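Local structure of NAD-dependent epimerase/dehydratase (Veillonella parvula, 4HNH) at residues I8-A13 with V76-A81; H32-G37 with T55-S60; A178-E183 with I206-P211. The protein binds NADP in a Rossmann-type domain and probably acts as an NADP-dependent epimerase, dehydratase or related oxidoreductase. All coordinates share one frame; numbering follows the deposited sequence. Where two conformers were deposited one is given.

Contact 1 (I8-A13 with V76-A81); sequences ITILGA and VVFVGA. With NAP (NADP nicotinamide-adenine-dinucleotide phosphate), chain C.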
loop_
_atom_site.group_PDB
_atom_site.type_symbol
_atom_site.label_atom_id
_atom_site.label_comp_id
_atom_site.label_asym_id
_atom_site.label_seq_id
_atom_site.Cartn_x
_atom_site.Cartn_y
_atom_site.Cartn_z
ATOM N N ILE A 8 -7.260 -6.329 -10.550
ATOM C CA ILE A 8 -6.338 -5.527 -9.759
ATOM C C ILE A 8 -4.909 -5.705 -10.239
ATOM O O ILE A 8 -4.469 -6.822 -10.554
ATOM C CB ILE A 8 -6.427 -5.865 -8.252
ATOM C CG1 ILE A 8 -5.534 -4.922 -7.449
ATOM C CG2 ILE A 8 -6.057 -7.335 -7.996
ATOM C CD1 ILE A 8 -5.713 -5.038 -5.940
ATOM N N THR A 9 -4.191 -4.593 -10.337
ATOM C CA THR A 9 -2.762 -4.649 -10.574
ATOM C C THR A 9 -2.031 -4.287 -9.297
ATOM O O THR A 9 -2.332 -3.277 -8.657
ATOM C CB THR A 9 -2.348 -3.734 -11.721
ATOM O OG1 THR A 9 -2.939 -4.220 -12.933
ATOM C CG2 THR A 9 -0.833 -3.703 -11.882
ATOM N N ILE A 10 -1.070 -5.126 -8.922
ATOM C CA ILE A 10 -0.264 -4.875 -7.741
ATOM C C ILE A 10 1.141 -4.442 -8.156
ATOM O O ILE A 10 1.914 -5.230 -8.705
ATOM C CB ILE A 10 -0.221 -6.127 -6.835
ATOM C CG1 ILE A 10 -1.634 -6.433 -6.334
ATOM C CG2 ILE A 10 0.760 -5.933 -5.668
ATOM C CD1 ILE A 10 -1.716 -7.681 -5.461
ATOM N N LEU A 11 1.452 -3.173 -7.902
ATOM C CA LEU A 11 2.752 -2.605 -8.244
ATOM C C LEU A 11 3.721 -2.740 -7.078
ATOM O O LEU A 11 3.447 -2.268 -5.965
ATOM C CB LEU A 11 2.602 -1.120 -8.618
ATOM C CG LEU A 11 1.659 -0.795 -9.777
ATOM C CD1 LEU A 11 1.617 0.725 -10.032
ATOM C CD2 LEU A 11 2.046 -1.529 -11.051
ATOM N N GLY A 12 4.864 -3.381 -7.333
ATOM C CA GLY A 12 5.830 -3.678 -6.294
ATOM C C GLY A 12 5.448 -4.982 -5.634
ATOM O O GLY A 12 5.430 -5.099 -4.404
ATOM N N ALA A 13 5.162 -5.975 -6.471
ATOM C CA ALA A 13 4.491 -7.190 -6.028
ATOM C C ALA A 13 5.345 -8.134 -5.170
ATOM O O ALA A 13 4.808 -9.102 -4.632
ATOM C CB ALA A 13 3.918 -7.949 -7.238
ATOM N N VAL A 76 -8.579 -1.375 -10.333
ATOM C CA VAL A 76 -7.980 -0.782 -9.140
ATOM C C VAL A 76 -6.495 -1.132 -9.140
ATOM O O VAL A 76 -6.102 -2.211 -9.608
ATOM C CB VAL A 76 -8.668 -1.291 -7.845
ATOM C CG1 VAL A 76 -8.598 -2.816 -7.753
ATOM C CG2 VAL A 76 -8.062 -0.633 -6.605
ATOM N N VAL A 77 -5.665 -0.219 -8.652
ATOM C CA VAL A 77 -4.227 -0.456 -8.605
ATOM C C VAL A 77 -3.717 -0.311 -7.180
ATOM O O VAL A 77 -4.036 0.666 -6.510
ATOM C CB VAL A 77 -3.471 0.479 -9.568
ATOM C CG1 VAL A 77 -1.963 0.309 -9.429
ATOM C CG2 VAL A 77 -3.896 0.211 -11.016
ATOM N N PHE A 78 -2.958 -1.300 -6.699
ATOM C CA PHE A 78 -2.343 -1.186 -5.382
ATOM C C PHE A 78 -0.887 -0.797 -5.575
ATOM O O PHE A 78 -0.148 -1.460 -6.302
ATOM C CB PHE A 78 -2.449 -2.504 -4.595
ATOM C CG PHE A 78 -1.740 -2.480 -3.260
ATOM C CD1 PHE A 78 -2.318 -1.856 -2.174
ATOM C CD2 PHE A 78 -0.510 -3.111 -3.094
ATOM C CE1 PHE A 78 -1.674 -1.821 -0.931
ATOM C CE2 PHE A 78 0.136 -3.097 -1.856
ATOM C CZ PHE A 78 -0.452 -2.448 -0.773
ATOM N N VAL A 79 -0.486 0.290 -4.937
ATOM C CA VAL A 79 0.884 0.770 -5.048
ATOM C C VAL A 79 1.596 0.409 -3.760
ATOM O O VAL A 79 1.308 0.974 -2.699
ATOM C CB VAL A 79 0.936 2.283 -5.272
ATOM C CG1 VAL A 79 2.384 2.747 -5.364
ATOM C CG2 VAL A 79 0.186 2.646 -6.537
ATOM N N GLY A 80 2.527 -0.530 -3.869
ATOM C CA GLY A 80 3.111 -1.177 -2.707
ATOM C C GLY A 80 4.226 -0.411 -2.013
ATOM O O GLY A 80 4.685 -0.823 -0.943
ATOM N N ALA A 81 4.678 0.673 -2.633
ATOM C CA ALA A 81 5.667 1.565 -2.031
ATOM C C ALA A 81 5.413 2.992 -2.503
ATOM O O ALA A 81 5.132 3.224 -3.682
ATOM C CB ALA A 81 7.104 1.126 -2.388
HETATM P PA NAP C . 8.563 -3.745 1.193
HETATM O O1A NAP C . 8.778 -5.164 1.603
HETATM O O2A NAP C . 9.928 -3.131 1.109
HETATM O O5B NAP C . 7.869 -3.676 -0.213
HETATM C C5B NAP C . 8.057 -2.569 -1.048
HETATM C C4B NAP C . 8.214 -3.038 -2.440
HETATM O O4B NAP C . 8.162 -1.926 -3.340
HETATM C C3B NAP C . 9.531 -3.743 -2.634
HETATM O O3B NAP C . 9.329 -5.063 -2.978
HETATM C C2B NAP C . 10.182 -2.957 -3.724
HETATM O O2B NAP C . 10.826 -3.751 -4.703
HETATM C C1B NAP C . 9.023 -2.250 -4.366
HETATM N N9A NAP C . 9.520 -1.086 -5.042
HETATM C C8A NAP C . 9.865 0.151 -4.475
HETATM N N7A NAP C . 10.326 0.949 -5.440
HETATM C C5A NAP C . 10.301 0.258 -6.672
HETATM C C6A NAP C . 10.659 0.585 -8.021
HETATM N N6A NAP C . 11.171 1.843 -8.336
HETATM N N1A NAP C . 10.509 -0.353 -8.967
HETATM C C2A NAP C . 10.015 -1.554 -8.685
HETATM N N3A NAP C . 9.662 -1.912 -7.436
HETATM C C4A NAP C . 9.791 -1.047 -6.429
HETATM O O3 NAP C . 7.709 -2.922 2.242
HETATM P PN NAP C . 6.396 -3.415 3.017
HETATM O O1N NAP C . 6.703 -4.123 4.295
HETATM O O2N NAP C . 5.541 -4.383 2.268
HETATM O O5D NAP C . 5.624 -2.075 3.365
HETATM C C5D NAP C . 5.021 -1.334 2.314
HETATM C C4D NAP C . 5.574 0.104 2.248
HETATM O O4D NAP C . 5.324 0.830 3.414
HETATM C C3D NAP C . 7.056 0.217 1.977
HETATM O O3D NAP C . 7.261 1.312 1.187
HETATM C C2D NAP C . 7.615 0.408 3.345
HETATM O O2D NAP C . 8.849 1.024 3.307
HETATM C C1D NAP C . 6.563 1.285 3.914
HETATM N N1N NAP C . 6.454 1.272 5.395
HETATM C C2N NAP C . 7.314 0.506 6.163
HETATM C C3N NAP C . 7.193 0.491 7.551
HETATM C C7N NAP C . 8.102 -0.322 8.364
HETATM O O7N NAP C . 7.892 -0.470 9.545
HETATM N N7N NAP C . 9.239 -0.965 7.756
HETATM C C4N NAP C . 6.149 1.269 8.160
HETATM C C5N NAP C . 5.271 2.052 7.300
HETATM C C6N NAP C . 5.446 2.025 5.956
HETATM P P2B NAP C . 12.257 -4.413 -4.545
HETATM O O1X NAP C . 13.385 -3.497 -4.098
HETATM O O2X NAP C . 12.201 -5.511 -3.491
HETATM O O3X NAP C . 12.702 -5.031 -5.865
#
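Ile8 to Leu11 and Val76 to Val79 run side by side as parallel strands, their axes 4.8 Å apart at closest approach and 16° from parallel. Four backbone hydrogen bonds join them, and the acceptor alternates between strands. Thr9 N donates to Val76 O, Phe78 N to Thr9 O, Leu11 N to Phe78 O, and Gly80 N to Leu11 O. The third is the shortest, 2.8 Å from Leu11 N to Phe78 O. The last bond carries the pairing one residue past strand 76-79, to Gly80.

Ile8, Ile10, Val76 and Phe78 share one face of the sheet. Ile8 and Val76 lie alongside each other and point the same way, with Ile8 CG1 3.7 Å from Val76 CG1. Ile10 CG2 meets the edge of the Phe78 ring near the ring plane, at CD2, 4.0 Å away. The ring reaches this place because Phe78 CG stands opposite the backbone N (chi1 176°). Thr9, Leu11, Val77 and Val79 occupy the other face. There Leu11 CD1 packs 3.7 Å from Val77 CG1, the two side chains crossing at a slant.

Just past the strands, Gly12, Gly80 and Ala81 come up to NADP, as expected at the C-terminal edge of a Rossmann sheet. Gly12 has a positive phi and lies beside the cofactor, with Gly12 O 4.0 Å from C4B of NADP. Ala81 CB lies 3.4 Å from O4B of NADP.

Strand 32-37 flanks strand 7-11, and strand 102-108 flanks strand 76-79. Helix 16-28 packs on the Ile10 and Phe78 face through Ala18, Thr22, Ile17 and Leu21. On the other face, Thr9 OG1 is hydrogen-bonded to Ala70 O of helix 64-71.

Contact 2 (H32-G37 with T55-S60); sequences HITLYG and TVIEGS. With NAP (NADP nicotinamide-adenine-dinucleotide phosphate), chain C.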
loop_
_atom_site.group_PDB
_atom_site.type_symbol
_atom_site.label_atom_id
_atom_site.label_comp_id
_atom_site.label_asym_id
_atom_site.label_seq_id
_atom_site.Cartn_x
_atom_site.Cartn_y
_atom_site.Cartn_z
ATOM N N HIS A 32 -8.857 -11.185 -10.613
ATOM C CA HIS A 32 -7.762 -11.477 -11.525
ATOM C C HIS A 32 -6.639 -10.494 -11.232
ATOM O O HIS A 32 -6.850 -9.280 -11.267
ATOM C CB HIS A 32 -8.222 -11.365 -12.980
ATOM C CG HIS A 32 -9.103 -12.491 -13.420
ATOM N ND1 HIS A 32 -10.075 -13.038 -12.610
ATOM C CD2 HIS A 32 -9.156 -13.178 -14.587
ATOM C CE1 HIS A 32 -10.690 -14.013 -13.257
ATOM N NE2 HIS A 32 -10.151 -14.118 -14.459
ATOM N N ILE A 33 -5.454 -11.026 -10.940
ATOM C CA ILE A 33 -4.374 -10.239 -10.378
ATOM C C ILE A 33 -3.207 -10.135 -11.337
ATOM O O ILE A 33 -2.738 -11.137 -11.864
ATOM C CB ILE A 33 -3.872 -10.883 -9.073
ATOM C CG1 ILE A 33 -5.067 -11.186 -8.171
ATOM C CG2 ILE A 33 -2.839 -9.992 -8.389
ATOM C CD1 ILE A 33 -4.691 -11.824 -6.852
ATOM N N THR A 34 -2.742 -8.912 -11.558
ATOM C CA THR A 34 -1.541 -8.686 -12.337
ATOM C C THR A 34 -0.454 -8.176 -11.393
ATOM O O THR A 34 -0.648 -7.193 -10.680
ATOM C CB THR A 34 -1.804 -7.691 -13.484
ATOM O OG1 THR A 34 -2.746 -8.267 -14.401
ATOM C CG2 THR A 34 -0.512 -7.394 -14.242
ATOM N N LEU A 35 0.681 -8.871 -11.379
ATOM C CA LEU A 35 1.788 -8.559 -10.479
ATOM C C LEU A 35 2.906 -7.884 -11.258
ATOM O O LEU A 35 3.289 -8.350 -12.326
ATOM C CB LEU A 35 2.329 -9.842 -9.830
ATOM C CG LEU A 35 1.315 -10.680 -9.045
ATOM C CD1 LEU A 35 1.964 -11.941 -8.477
ATOM C CD2 LEU A 35 0.686 -9.865 -7.921
ATOM N N TYR A 36 3.428 -6.792 -10.714
ATOM C CA TYR A 36 4.471 -6.038 -11.384
ATOM C C TYR A 36 5.618 -5.732 -10.430
ATOM O O TYR A 36 5.400 -5.283 -9.304
ATOM C CB TYR A 36 3.900 -4.718 -11.916
ATOM C CG TYR A 36 4.906 -3.925 -12.711
ATOM C CD1 TYR A 36 5.187 -4.252 -14.031
ATOM C CD2 TYR A 36 5.591 -2.861 -12.137
ATOM C CE1 TYR A 36 6.109 -3.532 -14.765
ATOM C CE2 TYR A 36 6.526 -2.133 -12.865
ATOM C CZ TYR A 36 6.781 -2.477 -14.183
ATOM O OH TYR A 36 7.697 -1.773 -14.936
ATOM N N GLY A 37 6.847 -5.962 -10.880
ATOM C CA GLY A 37 8.005 -5.547 -10.104
ATOM C C GLY A 37 9.290 -6.142 -10.628
ATOM O O GLY A 37 9.294 -6.829 -11.648
ATOM N N THR A 55 -1.190 -12.921 -13.434
ATOM C CA THR A 55 -0.363 -12.535 -14.565
ATOM C C THR A 55 0.868 -11.831 -14.006
ATOM O O THR A 55 0.753 -10.965 -13.133
ATOM C CB THR A 55 -1.104 -11.577 -15.516
ATOM O OG1 THR A 55 -2.176 -12.272 -16.158
ATOM C CG2 THR A 55 -0.161 -11.054 -16.587
ATOM N N VAL A 56 2.040 -12.212 -14.499
ATOM C CA VAL A 56 3.296 -11.651 -14.007
ATOM C C VAL A 56 4.006 -10.814 -15.060
ATOM O O VAL A 56 4.271 -11.290 -16.166
ATOM C CB VAL A 56 4.266 -12.762 -13.566
ATOM C CG1 VAL A 56 5.607 -12.168 -13.186
ATOM C CG2 VAL A 56 3.685 -13.553 -12.399
ATOM N N ILE A 57 4.327 -9.575 -14.702
ATOM C CA ILE A 57 5.097 -8.695 -15.567
ATOM C C ILE A 57 6.305 -8.161 -14.801
ATOM O O ILE A 57 6.168 -7.642 -13.694
ATOM C CB ILE A 57 4.245 -7.519 -16.066
ATOM C CG1 ILE A 57 3.073 -8.050 -16.897
ATOM C CG2 ILE A 57 5.110 -6.553 -16.867
ATOM C CD1 ILE A 57 1.936 -7.066 -17.077
ATOM N N GLU A 58 7.488 -8.292 -15.392
ATOM C CA GLU A 58 8.709 -7.826 -14.745
ATOM C C GLU A 58 9.089 -6.429 -15.215
ATOM O O GLU A 58 9.056 -6.129 -16.412
ATOM C CB GLU A 58 9.861 -8.797 -15.009
ATOM C CG GLU A 58 9.620 -10.201 -14.473
ATOM C CD GLU A 58 10.836 -11.096 -14.625
ATOM O OE1 GLU A 58 11.443 -11.103 -15.721
ATOM O OE2 GLU A 58 11.188 -11.786 -13.644
ATOM N N GLY A 59 9.451 -5.572 -14.268
ATOM C CA GLY A 59 9.925 -4.240 -14.613
ATOM C C GLY A 59 10.042 -3.347 -13.394
ATOM O O GLY A 59 9.676 -3.743 -12.289
ATOM N N SER A 60 10.562 -2.139 -13.592
ATOM C CA SER A 60 10.720 -1.206 -12.486
ATOM C C SER A 60 9.711 -0.066 -12.615
ATOM O O SER A 60 9.123 0.132 -13.680
ATOM C CB SER A 60 12.139 -0.649 -12.455
ATOM O OG SER A 60 12.286 0.416 -13.374
HETATM P PA NAP C . 8.563 -3.745 1.193
HETATM O O1A NAP C . 8.778 -5.164 1.603
HETATM O O2A NAP C . 9.928 -3.131 1.109
HETATM O O5B NAP C . 7.869 -3.676 -0.213
HETATM C C5B NAP C . 8.057 -2.569 -1.048
HETATM C C4B NAP C . 8.214 -3.038 -2.440
HETATM O O4B NAP C . 8.162 -1.926 -3.340
HETATM C C3B NAP C . 9.531 -3.743 -2.634
HETATM O O3B NAP C . 9.329 -5.063 -2.978
HETATM C C2B NAP C . 10.182 -2.957 -3.724
HETATM O O2B NAP C . 10.826 -3.751 -4.703
HETATM C C1B NAP C . 9.023 -2.250 -4.366
HETATM N N9A NAP C . 9.520 -1.086 -5.042
HETATM C C8A NAP C . 9.865 0.151 -4.475
HETATM N N7A NAP C . 10.326 0.949 -5.440
HETATM C C5A NAP C . 10.301 0.258 -6.672
HETATM C C6A NAP C . 10.659 0.585 -8.021
HETATM N N6A NAP C . 11.171 1.843 -8.336
HETATM N N1A NAP C . 10.509 -0.353 -8.967
HETATM C C2A NAP C . 10.015 -1.554 -8.685
HETATM N N3A NAP C . 9.662 -1.912 -7.436
HETATM C C4A NAP C . 9.791 -1.047 -6.429
HETATM O O3 NAP C . 7.709 -2.922 2.242
HETATM P PN NAP C . 6.396 -3.415 3.017
HETATM O O1N NAP C . 6.703 -4.123 4.295
HETATM O O2N NAP C . 5.541 -4.383 2.268
HETATM O O5D NAP C . 5.624 -2.075 3.365
HETATM C C5D NAP C . 5.021 -1.334 2.314
HETATM C C4D NAP C . 5.574 0.104 2.248
HETATM O O4D NAP C . 5.324 0.830 3.414
HETATM C C3D NAP C . 7.056 0.217 1.977
HETATM O O3D NAP C . 7.261 1.312 1.187
HETATM C C2D NAP C . 7.615 0.408 3.345
HETATM O O2D NAP C . 8.849 1.024 3.307
HETATM C C1D NAP C . 6.563 1.285 3.914
HETATM N N1N NAP C . 6.454 1.272 5.395
HETATM C C2N NAP C . 7.314 0.506 6.163
HETATM C C3N NAP C . 7.193 0.491 7.551
HETATM C C7N NAP C . 8.102 -0.322 8.364
HETATM O O7N NAP C . 7.892 -0.470 9.545
HETATM N N7N NAP C . 9.239 -0.965 7.756
HETATM C C4N NAP C . 6.149 1.269 8.160
HETATM C C5N NAP C . 5.271 2.052 7.300
HETATM C C6N NAP C . 5.446 2.025 5.956
HETATM P P2B NAP C . 12.257 -4.413 -4.545
HETATM O O1X NAP C . 13.385 -3.497 -4.098
HETATM O O2X NAP C . 12.201 -5.511 -3.491
HETATM O O3X NAP C . 12.702 -5.031 -5.865
HETATM O O HOH W 1 -4.376 -12.236 -14.304
#
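Tyr36 and Ile57 belong to a beta-alpha-beta unit of the Rossmann fold, made of strand 32-37, helix 46-49 and strand 54-58. The strands are parallel, with axes 4.7 Å apart at closest approach. Backbone bonds alternate: Thr55 N to Ile33 O, Leu35 N to Thr55 O, and Ile57 N to Leu35 O. Gly37 N to Ile57 O is weak. Past the second strand, Gly59 N donates to Gly37 O.

Thr34, Tyr36, Thr55 and Ile57 share one face. Thr34 and Thr55 lie alongside each other. Thr34 CG2 touches Ile57 CD1 at 3.8 Å. Ile57 CG2 comes to the Tyr36 ring at its edge, in plane, 3.7 Å from CD1. Lys66, Leu67 and Ala70 of helix 64-71 also touch Tyr36.

A water joins the strands where the paired segment starts. It donates to Ile33 O and is hydrogen-bonded to Thr55 OG1. At the far end Ser60 CA lies 3.6 Å from adenine N1A of NADP, so the segment reaches the cofactor pocket.

With CG opposite the backbone N (chi1 -176°), the Tyr36 ring extends past Glu58 and Gly59. Its hydroxyl ties down the loop after the strand: Tyr36 OH donates to Ser60 O at 2.7 Å, from 44° out of the carbonyl plane.

Contact 3 (A178-E183 with I206-P211); sequences AQVSRE and IGVGEP. With NAP (NADP nicotinamide-adenine-dinucleotide phosphate), chain C.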
loop_
_atom_site.group_PDB
_atom_site.type_symbol
_atom_site.label_atom_id
_atom_site.label_comp_id
_atom_site.label_asym_id
_atom_site.label_seq_id
_atom_site.Cartn_x
_atom_site.Cartn_y
_atom_site.Cartn_z
ATOM N N ALA A 178 1.620 2.355 17.950
ATOM C CA ALA A 178 3.044 2.321 17.637
ATOM C C ALA A 178 3.412 1.233 16.643
ATOM O O ALA A 178 4.549 1.164 16.191
ATOM C CB ALA A 178 3.852 2.128 18.919
ATOM N N GLN A 179 2.461 0.372 16.320
ATOM C CA GLN A 179 2.762 -0.758 15.456
ATOM C C GLN A 179 1.492 -1.367 14.876
ATOM O O GLN A 179 0.383 -1.101 15.360
ATOM C CB GLN A 179 3.539 -1.815 16.232
ATOM C CG GLN A 179 2.685 -2.491 17.312
ATOM C CD GLN A 179 3.460 -3.527 18.085
ATOM O OE1 GLN A 179 4.627 -3.330 18.380
ATOM N NE2 GLN A 179 2.811 -4.640 18.417
ATOM N N VAL A 180 1.663 -2.174 13.829
ATOM C CA VAL A 180 0.567 -2.936 13.237
ATOM C C VAL A 180 1.168 -4.102 12.454
ATOM O O VAL A 180 2.241 -3.961 11.884
ATOM C CB VAL A 180 -0.308 -2.040 12.323
ATOM C CG1 VAL A 180 0.486 -1.565 11.102
ATOM C CG2 VAL A 180 -1.592 -2.775 11.921
ATOM N N SER A 181 0.507 -5.255 12.449
ATOM C CA SER A 181 1.082 -6.401 11.732
ATOM C C SER A 181 0.805 -6.236 10.235
ATOM O O SER A 181 -0.173 -5.611 9.837
ATOM C CB SER A 181 0.515 -7.732 12.233
ATOM O OG SER A 181 -0.830 -7.883 11.810
ATOM N N ARG A 182 1.658 -6.811 9.401
ATOM C CA ARG A 182 1.402 -6.753 7.966
ATOM C C ARG A 182 0.106 -7.498 7.615
ATOM O O ARG A 182 -0.599 -7.113 6.683
ATOM C CB ARG A 182 2.594 -7.308 7.182
ATOM C CG ARG A 182 3.798 -6.376 7.252
ATOM C CD ARG A 182 4.911 -6.872 6.366
ATOM N NE ARG A 182 6.045 -5.964 6.418
ATOM C CZ ARG A 182 6.998 -6.039 7.345
ATOM N NH1 ARG A 182 6.940 -6.968 8.294
ATOM N NH2 ARG A 182 8.007 -5.173 7.333
ATOM N N GLU A 183 -0.216 -8.534 8.383
ATOM C CA GLU A 183 -1.428 -9.303 8.150
ATOM C C GLU A 183 -2.664 -8.457 8.436
ATOM O O GLU A 183 -3.664 -8.566 7.730
ATOM C CB GLU A 183 -1.425 -10.571 9.006
ATOM C CG GLU A 183 -0.362 -11.622 8.596
ATOM C CD GLU A 183 1.046 -11.362 9.153
ATOM O OE1 GLU A 183 1.270 -10.371 9.885
ATOM O OE2 GLU A 183 1.942 -12.187 8.859
ATOM N N ILE A 206 -5.691 7.707 5.326
ATOM C CA ILE A 206 -6.186 7.011 6.507
ATOM C C ILE A 206 -5.070 6.232 7.193
ATOM O O ILE A 206 -4.330 5.496 6.542
ATOM C CB ILE A 206 -7.290 6.009 6.080
ATOM C CG1 ILE A 206 -8.389 6.739 5.298
ATOM C CG2 ILE A 206 -7.855 5.249 7.296
ATOM C CD1 ILE A 206 -8.882 7.992 5.980
ATOM N N GLY A 207 -4.960 6.362 8.511
ATOM C CA GLY A 207 -3.963 5.587 9.233
ATOM C C GLY A 207 -4.432 4.169 9.521
ATOM O O GLY A 207 -5.630 3.907 9.595
ATOM N N VAL A 208 -3.490 3.248 9.667
ATOM C CA VAL A 208 -3.837 1.865 10.001
ATOM C C VAL A 208 -2.927 1.450 11.141
ATOM O O VAL A 208 -1.704 1.489 11.010
ATOM C CB VAL A 208 -3.633 0.897 8.801
ATOM C CG1 VAL A 208 -4.112 -0.505 9.160
ATOM C CG2 VAL A 208 -4.364 1.393 7.556
ATOM N N GLY A 209 -3.521 1.082 12.270
ATOM C CA GLY A 209 -2.749 0.732 13.447
ATOM C C GLY A 209 -3.367 -0.417 14.218
ATOM O O GLY A 209 -4.550 -0.710 14.076
ATOM N N GLU A 210 -2.550 -1.084 15.028
ATOM C CA GLU A 210 -3.055 -2.156 15.885
ATOM C C GLU A 210 -3.643 -1.548 17.154
ATOM O O GLU A 210 -2.956 -0.834 17.873
ATOM C CB GLU A 210 -1.907 -3.103 16.234
ATOM C CG GLU A 210 -2.322 -4.187 17.230
ATOM C CD GLU A 210 -1.182 -5.133 17.562
ATOM O OE1 GLU A 210 -0.081 -4.971 16.998
ATOM O OE2 GLU A 210 -1.378 -6.026 18.413
ATOM N N PRO A 211 -4.933 -1.808 17.432
ATOM C CA PRO A 211 -5.509 -1.284 18.673
ATOM C C PRO A 211 -4.702 -1.675 19.907
ATOM O O PRO A 211 -4.163 -2.779 19.983
ATOM C CB PRO A 211 -6.895 -1.943 18.720
ATOM C CG PRO A 211 -7.236 -2.171 17.270
ATOM C CD PRO A 211 -5.919 -2.574 16.646
HETATM P PA NAP C . 8.563 -3.745 1.193
HETATM O O1A NAP C . 8.778 -5.164 1.603
HETATM O O2A NAP C . 9.928 -3.131 1.109
HETATM O O5B NAP C . 7.869 -3.676 -0.213
HETATM C C5B NAP C . 8.057 -2.569 -1.048
HETATM C C4B NAP C . 8.214 -3.038 -2.440
HETATM O O4B NAP C . 8.162 -1.926 -3.340
HETATM C C3B NAP C . 9.531 -3.743 -2.634
HETATM O O3B NAP C . 9.329 -5.063 -2.978
HETATM C C2B NAP C . 10.182 -2.957 -3.724
HETATM O O2B NAP C . 10.826 -3.751 -4.703
HETATM C C1B NAP C . 9.023 -2.250 -4.366
HETATM N N9A NAP C . 9.520 -1.086 -5.042
HETATM C C8A NAP C . 9.865 0.151 -4.475
HETATM N N7A NAP C . 10.326 0.949 -5.440
HETATM C C5A NAP C . 10.301 0.258 -6.672
HETATM C C6A NAP C . 10.659 0.585 -8.021
HETATM N N6A NAP C . 11.171 1.843 -8.336
HETATM N N1A NAP C . 10.509 -0.353 -8.967
HETATM C C2A NAP C . 10.015 -1.554 -8.685
HETATM N N3A NAP C . 9.662 -1.912 -7.436
HETATM C C4A NAP C . 9.791 -1.047 -6.429
HETATM O O3 NAP C . 7.709 -2.922 2.242
HETATM P PN NAP C . 6.396 -3.415 3.017
HETATM O O1N NAP C . 6.703 -4.123 4.295
HETATM O O2N NAP C . 5.541 -4.383 2.268
HETATM O O5D NAP C . 5.624 -2.075 3.365
HETATM C C5D NAP C . 5.021 -1.334 2.314
HETATM C C4D NAP C . 5.574 0.104 2.248
HETATM O O4D NAP C . 5.324 0.830 3.414
HETATM C C3D NAP C . 7.056 0.217 1.977
HETATM O O3D NAP C . 7.261 1.312 1.187
HETATM C C2D NAP C . 7.615 0.408 3.345
HETATM O O2D NAP C . 8.849 1.024 3.307
HETATM C C1D NAP C . 6.563 1.285 3.914
HETATM N N1N NAP C . 6.454 1.272 5.395
HETATM C C2N NAP C . 7.314 0.506 6.163
HETATM C C3N NAP C . 7.193 0.491 7.551
HETATM C C7N NAP C . 8.102 -0.322 8.364
HETATM O O7N NAP C . 7.892 -0.470 9.545
HETATM N N7N NAP C . 9.239 -0.965 7.756
HETATM C C4N NAP C . 6.149 1.269 8.160
HETATM C C5N NAP C . 5.271 2.052 7.300
HETATM C C6N NAP C . 5.446 2.025 5.956
HETATM P P2B NAP C . 12.257 -4.413 -4.545
HETATM O O1X NAP C . 13.385 -3.497 -4.098
HETATM O O2X NAP C . 12.201 -5.511 -3.491
HETATM O O3X NAP C . 12.702 -5.031 -5.865
#
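Gln179-Val180 and Gly209-Glu210 meet over a short length, with one backbone hydrogen bond, Glu210 N to Gln179 O at 3.0 Å. The closest CA atoms are those of Val180 and Glu210.

The Gln179 and Glu210 side chains lie next to each other and point the same way. Gln179 NE2 donates to Glu210 OE1 at 3.2 Å. The carboxylate oxygen lies close to the amide plane, but the amide N approaches from above the carboxylate plane. The two planes are turned 36° apart. Glu210 is extended, with CG opposite the backbone N (chi1 175°), and this carries its carboxylate along the Gln179 chain. Both groups have further partners. Gln179 OE1 accepts from Ser219 N and Phe220 N, Gln179 NE2 also bonds His221 O, and Glu210 OE1 is bonded to Tyr158 OH.

Val180 packs against the backbone of the other segment. Its CG2 packs 3.7 Å from Gly209 C, and its CG1 lies 3.8 Å from Val208 O. Val208 O is buried here without a polar partner. Thr155 and Leu157 of strand 148-158 also touch Val180.

Ser181 is the N-cap of helix 182-193, its OG bonded to Ala184 N. One residue on, Arg182 reaches the cofactor. Arg182 NE donates to O1N of the nicotinamide-side phosphate of NADP at 2.9 Å, with the oxygen at the guanidinium edge, in plane. Arg182 NH1 is bonded to Asn159 OD1, which should help fix the rotation of the group.

The Gln179 amide thus links the C-terminal tail to Glu210, whose carboxylate is also held by Tyr158. Arg182, at the start of the helix, probably offsets part of the phosphate charge through its extended side chain.

How the contacts relate
The chain starts with strand 7-11, the first half of contact 1. It then forms helix 16-28 and strand 32-37, and contact 2 closes a short loop when strand 54-58 pairs with strand 32-37. Helix 64-71 follows, and strand 76-79 closes the longer loop of contact 1, so contact 2 falls wholly within it. The two touch through neighbouring strands 7-11 and 32-37. Contact 3 comes later, in series with both, and joins the chain just before helix 182-193, at strand 180-181, to the end of strand 204-209. Contacts 2 and 3 lie on opposite sides of the chain's centre, about 26 Å apart between centres. All three reach one sheet and touch NADP.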